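Local coordinates for protein Pcdhgc3 (Mus musculus, PDB 4ZI8) that probably mediates calcium-dependent cell adhesion and may help to establish and maintain specific neuronal connections in the brain, at residues B[132-146]-B[184-196]. Numbering follows the deposited sequence.
Sequences LEISEALAPGTRFPL and AELVLERALDWER. With CA (calcium ion), chain R; CA (calcium ion), chain Q.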
ATOM      1  N   LEU B 132      -1.240  11.519   1.194  1.00 30.34           N
ATOM      2  CA  LEU B 132      -1.192  10.070   1.156  1.00 28.62           C
ATOM      3  C   LEU B 132      -1.787   9.594  -0.167  1.00 31.96           C
ATOM      4  O   LEU B 132      -2.801  10.131  -0.604  1.00 33.39           O
ATOM      5  CB  LEU B 132      -1.972   9.448   2.306  1.00 26.02           C
ATOM      6  CG  LEU B 132      -1.558   9.766   3.730  1.00 32.64           C
ATOM      7  CD1 LEU B 132      -2.683   9.395   4.658  1.00 34.09           C
ATOM      8  CD2 LEU B 132      -0.322   8.953   4.055  1.00 38.29           C
ATOM      9  N   GLU B 133      -1.174   8.605  -0.802  1.00 31.35           N
ATOM     10  CA  GLU B 133      -1.801   7.975  -1.964  1.00 30.20           C
ATOM     11  C   GLU B 133      -2.287   6.613  -1.517  1.00 34.22           C
ATOM     12  O   GLU B 133      -1.505   5.799  -1.043  1.00 38.60           O
ATOM     13  CB  GLU B 133      -0.837   7.856  -3.133  1.00 35.82           C
ATOM     14  CG  GLU B 133      -0.237   9.188  -3.534  1.00 43.10           C
ATOM     15  CD  GLU B 133       0.522   9.144  -4.850  1.00 53.20           C
ATOM     16  OE1 GLU B 133       0.876  10.238  -5.342  1.00 57.44           O
ATOM     17  OE2 GLU B 133       0.765   8.037  -5.396  1.00 56.57           O
ATOM     18  N   ILE B 134      -3.583   6.373  -1.638  1.00 32.36           N
ATOM     19  CA  ILE B 134      -4.158   5.152  -1.106  1.00 28.65           C
ATOM     20  C   ILE B 134      -5.024   4.441  -2.168  1.00 28.94           C
ATOM     21  O   ILE B 134      -5.979   5.017  -2.677  1.00 31.40           O
ATOM     22  CB  ILE B 134      -5.011   5.436   0.137  1.00 26.11           C
ATOM     23  CG1 ILE B 134      -4.218   6.221   1.196  1.00 24.35           C
ATOM     24  CG2 ILE B 134      -5.545   4.126   0.727  1.00 26.02           C
ATOM     25  CD1 ILE B 134      -5.064   6.679   2.324  1.00 27.32           C
ATOM     26  N   SER B 135      -4.686   3.199  -2.503  1.00 29.54           N
ATOM     27  CA  SER B 135      -5.489   2.418  -3.465  1.00 28.60           C
ATOM     28  C   SER B 135      -6.884   2.175  -2.958  1.00 27.51           C
ATOM     29  O   SER B 135      -7.073   1.904  -1.775  1.00 27.42           O
ATOM     30  CB  SER B 135      -4.831   1.075  -3.767  1.00 30.87           C
ATOM     31  OG  SER B 135      -5.694   0.244  -4.555  1.00 31.63           O
ATOM     32  N   GLU B 136      -7.874   2.228  -3.850  1.00 30.21           N
ATOM     33  CA  GLU B 136      -9.243   1.954  -3.446  1.00 28.25           C
ATOM     34  C   GLU B 136      -9.390   0.482  -3.120  1.00 33.92           C
ATOM     35  O   GLU B 136     -10.416   0.067  -2.589  1.00 35.92           O
ATOM     36  CB  GLU B 136     -10.256   2.339  -4.532  1.00 29.51           C
ATOM     37  CG  GLU B 136      -9.998   1.671  -5.877  1.00 27.57           C
ATOM     38  CD  GLU B 136     -11.096   1.945  -6.882  1.00 29.78           C
ATOM     39  OE1 GLU B 136     -12.242   2.258  -6.484  1.00 32.45           O
ATOM     40  OE2 GLU B 136     -10.799   1.866  -8.071  1.00 29.38           O
ATOM     41  N   ALA B 137      -8.369  -0.304  -3.440  1.00 34.46           N
ATOM     42  CA  ALA B 137      -8.412  -1.742  -3.200  1.00 34.83           C
ATOM     43  C   ALA B 137      -7.913  -2.121  -1.806  1.00 35.94           C
ATOM     44  O   ALA B 137      -7.877  -3.304  -1.474  1.00 38.21           O
ATOM     45  CB  ALA B 137      -7.592  -2.463  -4.259  1.00 35.01           C
ATOM     46  N   LEU B 138      -7.518  -1.148  -0.991  1.00 31.81           N
ATOM     47  CA  LEU B 138      -7.008  -1.462   0.353  1.00 33.46           C
ATOM     48  C   LEU B 138      -8.153  -1.819   1.289  1.00 33.35           C
ATOM     49  O   LEU B 138      -9.244  -1.265   1.191  1.00 33.39           O
ATOM     50  CB  LEU B 138      -6.203  -0.310   0.942  1.00 31.31           C
ATOM     51  CG  LEU B 138      -4.862  -0.011   0.265  1.00 32.97           C
ATOM     52  CD1 LEU B 138      -3.862   0.606   1.254  1.00 32.24           C
ATOM     53  CD2 LEU B 138      -4.280  -1.225  -0.417  1.00 36.50           C
ATOM     54  N   ALA B 139      -7.908  -2.754   2.190  1.00 33.85           N
ATOM     55  CA  ALA B 139      -8.987  -3.235   3.025  1.00 36.35           C
ATOM     56  C   ALA B 139      -9.212  -2.318   4.206  1.00 33.31           C
ATOM     57  O   ALA B 139      -8.268  -1.792   4.790  1.00 34.84           O
ATOM     58  CB  ALA B 139      -8.706  -4.656   3.503  1.00 40.90           C
ATOM     59  N   PRO B 140     -10.484  -2.112   4.559  1.00 34.14           N
ATOM     60  CA  PRO B 140     -10.804  -1.481   5.831  1.00 29.13           C
ATOM     61  C   PRO B 140     -10.024  -2.144   6.950  1.00 34.54           C
ATOM     62  O   PRO B 140      -9.977  -3.382   7.002  1.00 35.13           O
ATOM     63  CB  PRO B 140     -12.298  -1.733   5.986  1.00 29.16           C
ATOM     64  CG  PRO B 140     -12.803  -1.874   4.581  1.00 29.36           C
ATOM     65  CD  PRO B 140     -11.688  -2.512   3.806  1.00 30.61           C
ATOM     66  N   GLY B 141      -9.432  -1.335   7.821  1.00 33.72           N
ATOM     67  CA  GLY B 141      -8.684  -1.856   8.948  1.00 34.38           C
ATOM     68  C   GLY B 141      -7.245  -1.435   8.794  1.00 37.01           C
ATOM     69  O   GLY B 141      -6.460  -1.423   9.748  1.00 35.74           O
ATOM     70  N   THR B 142      -6.908  -1.072   7.566  1.00 32.02           N
ATOM     71  CA  THR B 142      -5.584  -0.565   7.257  1.00 30.96           C
ATOM     72  C   THR B 142      -5.360   0.768   7.973  1.00 28.47           C
ATOM     73  O   THR B 142      -6.273   1.608   8.088  1.00 27.65           O
ATOM     74  CB  THR B 142      -5.413  -0.428   5.727  1.00 33.18           C
ATOM     75  OG1 THR B 142      -5.611  -1.705   5.125  1.00 34.37           O
ATOM     76  CG2 THR B 142      -4.036   0.063   5.356  1.00 39.49           C
ATOM     77  N   ARG B 143      -4.158   0.961   8.492  1.00 27.72           N
ATOM     78  CA  ARG B 143      -3.875   2.185   9.243  1.00 26.04           C
ATOM     79  C   ARG B 143      -2.763   2.986   8.576  1.00 26.96           C
ATOM     80  O   ARG B 143      -1.884   2.428   7.921  1.00 32.00           O
ATOM     81  CB  ARG B 143      -3.534   1.833  10.694  1.00 31.77           C
ATOM     82  CG  ARG B 143      -4.665   1.063  11.361  1.00 39.84           C
ATOM     83  CD  ARG B 143      -4.455   0.846  12.837  1.00 54.32           C
ATOM     84  NE  ARG B 143      -3.380  -0.095  13.096  1.00 68.49           N
ATOM     85  CZ  ARG B 143      -2.920  -0.377  14.310  1.00 79.52           C
ATOM     86  NH1 ARG B 143      -3.452   0.216  15.376  1.00 81.62           N
ATOM     87  NH2 ARG B 143      -1.930  -1.250  14.453  1.00 84.81           N
ATOM     88  N   PHE B 144      -2.832   4.302   8.714  1.00 25.85           N
ATOM     89  CA  PHE B 144      -1.907   5.212   8.074  1.00 26.82           C
ATOM     90  C   PHE B 144      -1.421   6.180   9.120  1.00 28.44           C
ATOM     91  O   PHE B 144      -2.207   6.943   9.643  1.00 29.61           O
ATOM     92  CB  PHE B 144      -2.590   5.958   6.938  1.00 23.83           C
ATOM     93  CG  PHE B 144      -3.257   5.048   5.955  1.00 27.59           C
ATOM     94  CD1 PHE B 144      -4.528   4.557   6.200  1.00 26.03           C
ATOM     95  CD2 PHE B 144      -2.597   4.656   4.800  1.00 31.07           C
ATOM     96  CE1 PHE B 144      -5.145   3.686   5.298  1.00 32.32           C
ATOM     97  CE2 PHE B 144      -3.199   3.800   3.898  1.00 35.28           C
ATOM     98  CZ  PHE B 144      -4.480   3.317   4.146  1.00 33.20           C
ATOM     99  N   PRO B 145      -0.136   6.134   9.452  1.00 32.13           N
ATOM    100  CA  PRO B 145       0.373   7.090  10.443  1.00 29.54           C
ATOM    101  C   PRO B 145       0.408   8.505   9.868  1.00 27.65           C
ATOM    102  O   PRO B 145       0.712   8.706   8.691  1.00 28.02           O
ATOM    103  CB  PRO B 145       1.782   6.584  10.743  1.00 27.69           C
ATOM    104  CG  PRO B 145       1.834   5.189  10.209  1.00 36.61           C
ATOM    105  CD  PRO B 145       0.871   5.143   9.047  1.00 34.63           C
ATOM    106  N   LEU B 146       0.066   9.472  10.702  1.00 26.08           N
ATOM    107  CA  LEU B 146       0.060  10.873  10.321  1.00 26.43           C
ATOM    108  C   LEU B 146       1.224  11.609  11.002  1.00 31.71           C
ATOM    109  O   LEU B 146       1.754  11.116  12.003  1.00 27.21           O
ATOM    110  CB  LEU B 146      -1.269  11.501  10.706  1.00 22.53           C
ATOM    111  CG  LEU B 146      -2.491  10.843  10.055  1.00 25.93           C
ATOM    112  CD1 LEU B 146      -3.773  11.486  10.547  1.00 26.06           C
ATOM    113  CD2 LEU B 146      -2.381  10.911   8.539  1.00 25.14           C
ATOM    114  N   ALA B 184      -1.248  10.413  15.854  1.00 30.33           N
ATOM    115  CA  ALA B 184      -2.509   9.919  15.363  1.00 27.20           C
ATOM    116  C   ALA B 184      -2.284   8.991  14.148  1.00 31.23           C
ATOM    117  O   ALA B 184      -1.263   9.088  13.460  1.00 30.14           O
ATOM    118  CB  ALA B 184      -3.400  11.080  14.997  1.00 27.71           C
ATOM    119  N   GLU B 185      -3.222   8.085  13.903  1.00 27.84           N
ATOM    120  CA  GLU B 185      -3.228   7.339  12.646  1.00 26.22           C
ATOM    121  C   GLU B 185      -4.631   7.308  12.111  1.00 25.01           C
ATOM    122  O   GLU B 185      -5.587   7.220  12.877  1.00 29.87           O
ATOM    123  CB  GLU B 185      -2.688   5.923  12.832  1.00 34.41           C
ATOM    124  CG  GLU B 185      -3.429   5.090  13.863  1.00 43.55           C
ATOM    125  CD  GLU B 185      -2.738   3.756  14.153  1.00 53.78           C
ATOM    126  OE1 GLU B 185      -1.667   3.493  13.559  1.00 53.12           O
ATOM    127  OE2 GLU B 185      -3.262   2.982  14.988  1.00 61.36           O
ATOM    128  N   LEU B 186      -4.777   7.427  10.799  1.00 26.60           N
ATOM    129  CA  LEU B 186      -6.070   7.153  10.193  1.00 27.67           C
ATOM    130  C   LEU B 186      -6.327   5.672  10.235  1.00 27.46           C
ATOM    131  O   LEU B 186      -5.407   4.876  10.077  1.00 31.07           O
ATOM    132  CB  LEU B 186      -6.135   7.604   8.744  1.00 26.86           C
ATOM    133  CG  LEU B 186      -5.886   9.064   8.456  1.00 27.72           C
ATOM    134  CD1 LEU B 186      -5.894   9.170   6.950  1.00 31.09           C
ATOM    135  CD2 LEU B 186      -6.970   9.919   9.060  1.00 26.36           C
ATOM    136  N   VAL B 187      -7.580   5.297  10.433  1.00 27.94           N
ATOM    137  CA  VAL B 187      -7.968   3.913  10.276  1.00 23.19           C
ATOM    138  C   VAL B 187      -9.014   3.865   9.192  1.00 28.22           C
ATOM    139  O   VAL B 187     -10.054   4.528   9.303  1.00 28.54           O
ATOM    140  CB  VAL B 187      -8.537   3.323  11.559  1.00 24.05           C
ATOM    141  CG1 VAL B 187      -8.998   1.886  11.312  1.00 24.53           C
ATOM    142  CG2 VAL B 187      -7.496   3.404  12.672  1.00 22.04           C
ATOM    143  N   LEU B 188      -8.761   3.073   8.157  1.00 27.06           N
ATOM    144  CA  LEU B 188      -9.708   2.994   7.041  1.00 25.10           C
ATOM    145  C   LEU B 188     -10.910   2.174   7.483  1.00 27.33           C
ATOM    146  O   LEU B 188     -10.791   0.978   7.741  1.00 30.27           O
ATOM    147  CB  LEU B 188      -9.034   2.394   5.819  1.00 24.31           C
ATOM    148  CG  LEU B 188      -9.913   2.359   4.564  1.00 26.65           C
ATOM    149  CD1 LEU B 188     -10.148   3.787   4.048  1.00 25.60           C
ATOM    150  CD2 LEU B 188      -9.270   1.479   3.506  1.00 27.63           C
ATOM    151  N   GLU B 189     -12.062   2.835   7.603  1.00 30.40           N
ATOM    152  CA  GLU B 189     -13.270   2.221   8.156  1.00 31.95           C
ATOM    153  C   GLU B 189     -14.244   1.767   7.074  1.00 35.20           C
ATOM    154  O   GLU B 189     -14.940   0.776   7.245  1.00 34.55           O
ATOM    155  CB  GLU B 189     -13.980   3.199   9.092  1.00 34.50           C
ATOM    156  CG  GLU B 189     -13.152   3.603  10.252  1.00 42.56           C
ATOM    157  CD  GLU B 189     -13.647   2.989  11.512  1.00 53.67           C
ATOM    158  OE1 GLU B 189     -14.860   2.700  11.575  1.00 61.75           O
ATOM    159  OE2 GLU B 189     -12.834   2.782  12.435  1.00 53.67           O
ATOM    160  N   ARG B 190     -14.298   2.518   5.975  1.00 31.54           N
ATOM    161  CA  ARG B 190     -15.086   2.157   4.806  1.00 33.97           C
ATOM    162  C   ARG B 190     -14.175   2.258   3.592  1.00 31.77           C
ATOM    163  O   ARG B 190     -13.396   3.195   3.478  1.00 35.45           O
ATOM    164  CB  ARG B 190     -16.319   3.068   4.673  1.00 38.66           C
ATOM    165  CG  ARG B 190     -17.148   3.163   5.985  1.00 41.41           C
ATOM    166  CD  ARG B 190     -18.430   4.006   5.887  1.00 42.88           C
ATOM    167  NE  ARG B 190     -19.232   3.753   4.682  1.00 44.68           N
ATOM    168  CZ  ARG B 190     -19.305   4.588   3.656  1.00 44.31           C
ATOM    169  NH1 ARG B 190     -18.628   5.725   3.675  1.00 43.75           N
ATOM    170  NH2 ARG B 190     -20.057   4.296   2.620  1.00 47.49           N
ATOM    171  N   ALA B 191     -14.247   1.279   2.710  1.00 31.06           N
ATOM    172  CA  ALA B 191     -13.434   1.250   1.493  1.00 33.03           C
ATOM    173  C   ALA B 191     -13.524   2.543   0.701  1.00 30.73           C
ATOM    174  O   ALA B 191     -14.603   3.146   0.612  1.00 31.28           O
ATOM    175  CB  ALA B 191     -13.857   0.102   0.619  1.00 33.60           C
ATOM    176  N   LEU B 192     -12.389   2.979   0.155  1.00 30.23           N
ATOM    177  CA  LEU B 192     -12.375   4.093  -0.784  1.00 30.21           C
ATOM    178  C   LEU B 192     -12.923   3.609  -2.118  1.00 31.51           C
ATOM    179  O   LEU B 192     -12.947   2.405  -2.384  1.00 29.52           O
ATOM    180  CB  LEU B 192     -10.965   4.648  -0.973  1.00 28.61           C
ATOM    181  CG  LEU B 192     -10.273   5.150   0.287  1.00 26.70           C
ATOM    182  CD1 LEU B 192      -8.826   5.480  -0.029  1.00 27.19           C
ATOM    183  CD2 LEU B 192     -11.007   6.369   0.823  1.00 25.85           C
ATOM    184  N   ASP B 193     -13.334   4.549  -2.964  1.00 28.64           N
ATOM    185  CA  ASP B 193     -13.896   4.217  -4.260  1.00 29.67           C
ATOM    186  C   ASP B 193     -13.522   5.306  -5.240  1.00 27.49           C
ATOM    187  O   ASP B 193     -14.101   6.376  -5.210  1.00 28.36           O
ATOM    188  CB  ASP B 193     -15.407   4.060  -4.193  1.00 32.90           C
ATOM    189  CG  ASP B 193     -16.013   3.658  -5.538  1.00 36.71           C
ATOM    190  OD1 ASP B 193     -15.263   3.334  -6.481  1.00 40.35           O
ATOM    191  OD2 ASP B 193     -17.248   3.649  -5.663  1.00 37.73           O
ATOM    192  N   TRP B 194     -12.548   5.025  -6.118  1.00 28.60           N
ATOM    193  CA  TRP B 194     -12.033   6.024  -7.050  1.00 33.73           C
ATOM    194  C   TRP B 194     -13.115   6.547  -7.972  1.00 35.52           C
ATOM    195  O   TRP B 194     -13.112   7.745  -8.319  1.00 35.66           O
ATOM    196  CB  TRP B 194     -10.885   5.462  -7.906  1.00 32.58           C
ATOM    197  CG  TRP B 194     -10.271   6.519  -8.796  1.00 37.32           C
ATOM    198  CD1 TRP B 194      -9.168   7.293  -8.523  1.00 36.11           C
ATOM    199  CD2 TRP B 194     -10.737   6.930 -10.090  1.00 42.22           C
ATOM    200  NE1 TRP B 194      -8.924   8.152  -9.572  1.00 37.35           N
ATOM    201  CE2 TRP B 194      -9.875   7.957 -10.538  1.00 41.53           C
ATOM    202  CE3 TRP B 194     -11.808   6.539 -10.905  1.00 46.08           C
ATOM    203  CZ2 TRP B 194     -10.037   8.583 -11.766  1.00 46.46           C
ATOM    204  CZ3 TRP B 194     -11.969   7.158 -12.134  1.00 47.82           C
ATOM    205  CH2 TRP B 194     -11.089   8.184 -12.544  1.00 48.00           C
ATOM    206  N   GLU B 195     -14.020   5.650  -8.356  1.00 33.46           N
ATOM    207  CA  GLU B 195     -15.065   5.994  -9.302  1.00 37.10           C
ATOM    208  C   GLU B 195     -16.014   7.019  -8.715  1.00 40.07           C
ATOM    209  O   GLU B 195     -16.601   7.793  -9.453  1.00 44.31           O
ATOM    210  CB  GLU B 195     -15.844   4.752  -9.746  1.00 36.59           C
ATOM    211  CG  GLU B 195     -15.133   3.908 -10.807  1.00 32.74           C
ATOM    212  CD  GLU B 195     -13.971   3.102 -10.254  1.00 33.88           C
ATOM    213  OE1 GLU B 195     -14.000   2.779  -9.055  1.00 35.69           O
ATOM    214  OE2 GLU B 195     -13.024   2.783 -11.010  1.00 33.19           O
ATOM    215  N   ARG B 196     -16.160   7.028  -7.394  1.00 35.22           N
ATOM    216  CA  ARG B 196     -17.133   7.893  -6.754  1.00 36.16           C
ATOM    217  C   ARG B 196     -16.466   9.162  -6.190  1.00 34.32           C
ATOM    218  O   ARG B 196     -16.920  10.271  -6.430  1.00 35.06           O
ATOM    219  CB  ARG B 196     -17.873   7.109  -5.670  1.00 42.88           C
ATOM    220  CG  ARG B 196     -18.708   7.957  -4.711  1.00 51.75           C
ATOM    221  CD  ARG B 196     -19.358   7.092  -3.621  1.00 56.53           C
ATOM    222  NE  ARG B 196     -20.121   7.888  -2.655  1.00 62.43           N
ATOM    223  CZ  ARG B 196     -19.694   8.214  -1.434  1.00 63.75           C
ATOM    224  NH1 ARG B 196     -18.504   7.802  -1.009  1.00 61.61           N
ATOM    225  NH2 ARG B 196     -20.462   8.946  -0.629  1.00 62.85           N
TER
HETATM  226 CA    CA R 405     -14.261   1.463  -7.332  1.00 29.51          CA
HETATM  227 CA    CA Q 404     -11.611   1.525 -10.288  1.00 32.18          CA
HETATM  228  O   HOH W   1     -10.192   1.456   0.061  1.00 37.20           O
HETATM  229  O   HOH W   2       0.032  12.095  14.272  1.00 37.37           O
HETATM  230  O   HOH W   3     -15.267   0.592  -5.527  1.00 36.87           O
HETATM  231  O   HOH W   4     -16.176   0.711  -8.654  1.00 30.27           O
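Glu136 and Glu195 each bridge the same two calcium ions, their side chains crossing at about a right angle. OE1 of Glu136 lies 2.3 Å from the chain R calcium ion, and its OE2 lies 2.4 Å from the chain Q ion. Glu195 splits its carboxylate oxygens the same way, with the two carboxylate planes only 20° apart. Asp193 OD1 adds a third protein ligand to the chain R ion. Glu136 CG sits between its backbone N and carbonyl carbon (chi1 56°), and the chain then runs extended to the metals. Trp194 N donates to Glu136 OE1 at 2.8 Å, from above the carboxylate plane. In the same loop Asp193 OD1 accepts from Glu195 N, an Asx turn. A water joins Leu192 N to Leu138 O.

Away from the metals, strand 143-145 pairs antiparallel with strand 184-188. Phe144 and Leu186 exchange two backbone hydrogen bonds. On one face Arg143 NH1 forms a salt bridge with Glu185 OE2 at 2.8 Å, the guanidinium and carboxylate planes 52° apart. The Phe144 ring turns to the opposite face, where its edge, at CE1, meets Leu188 CB at 4.1 Å. Strand 132-135 packs on the loop that leads to the metals, Ile134 CG2 touching Leu192 CD1 at 3.6 Å.

This is the end of the second cadherin domain that meets the third. Asp226, Ala227, Asp229 and Asp262 help complete the two sites. The metals probably offset the repulsion between the clustered carboxylates, consistent with calcium stiffening the junction.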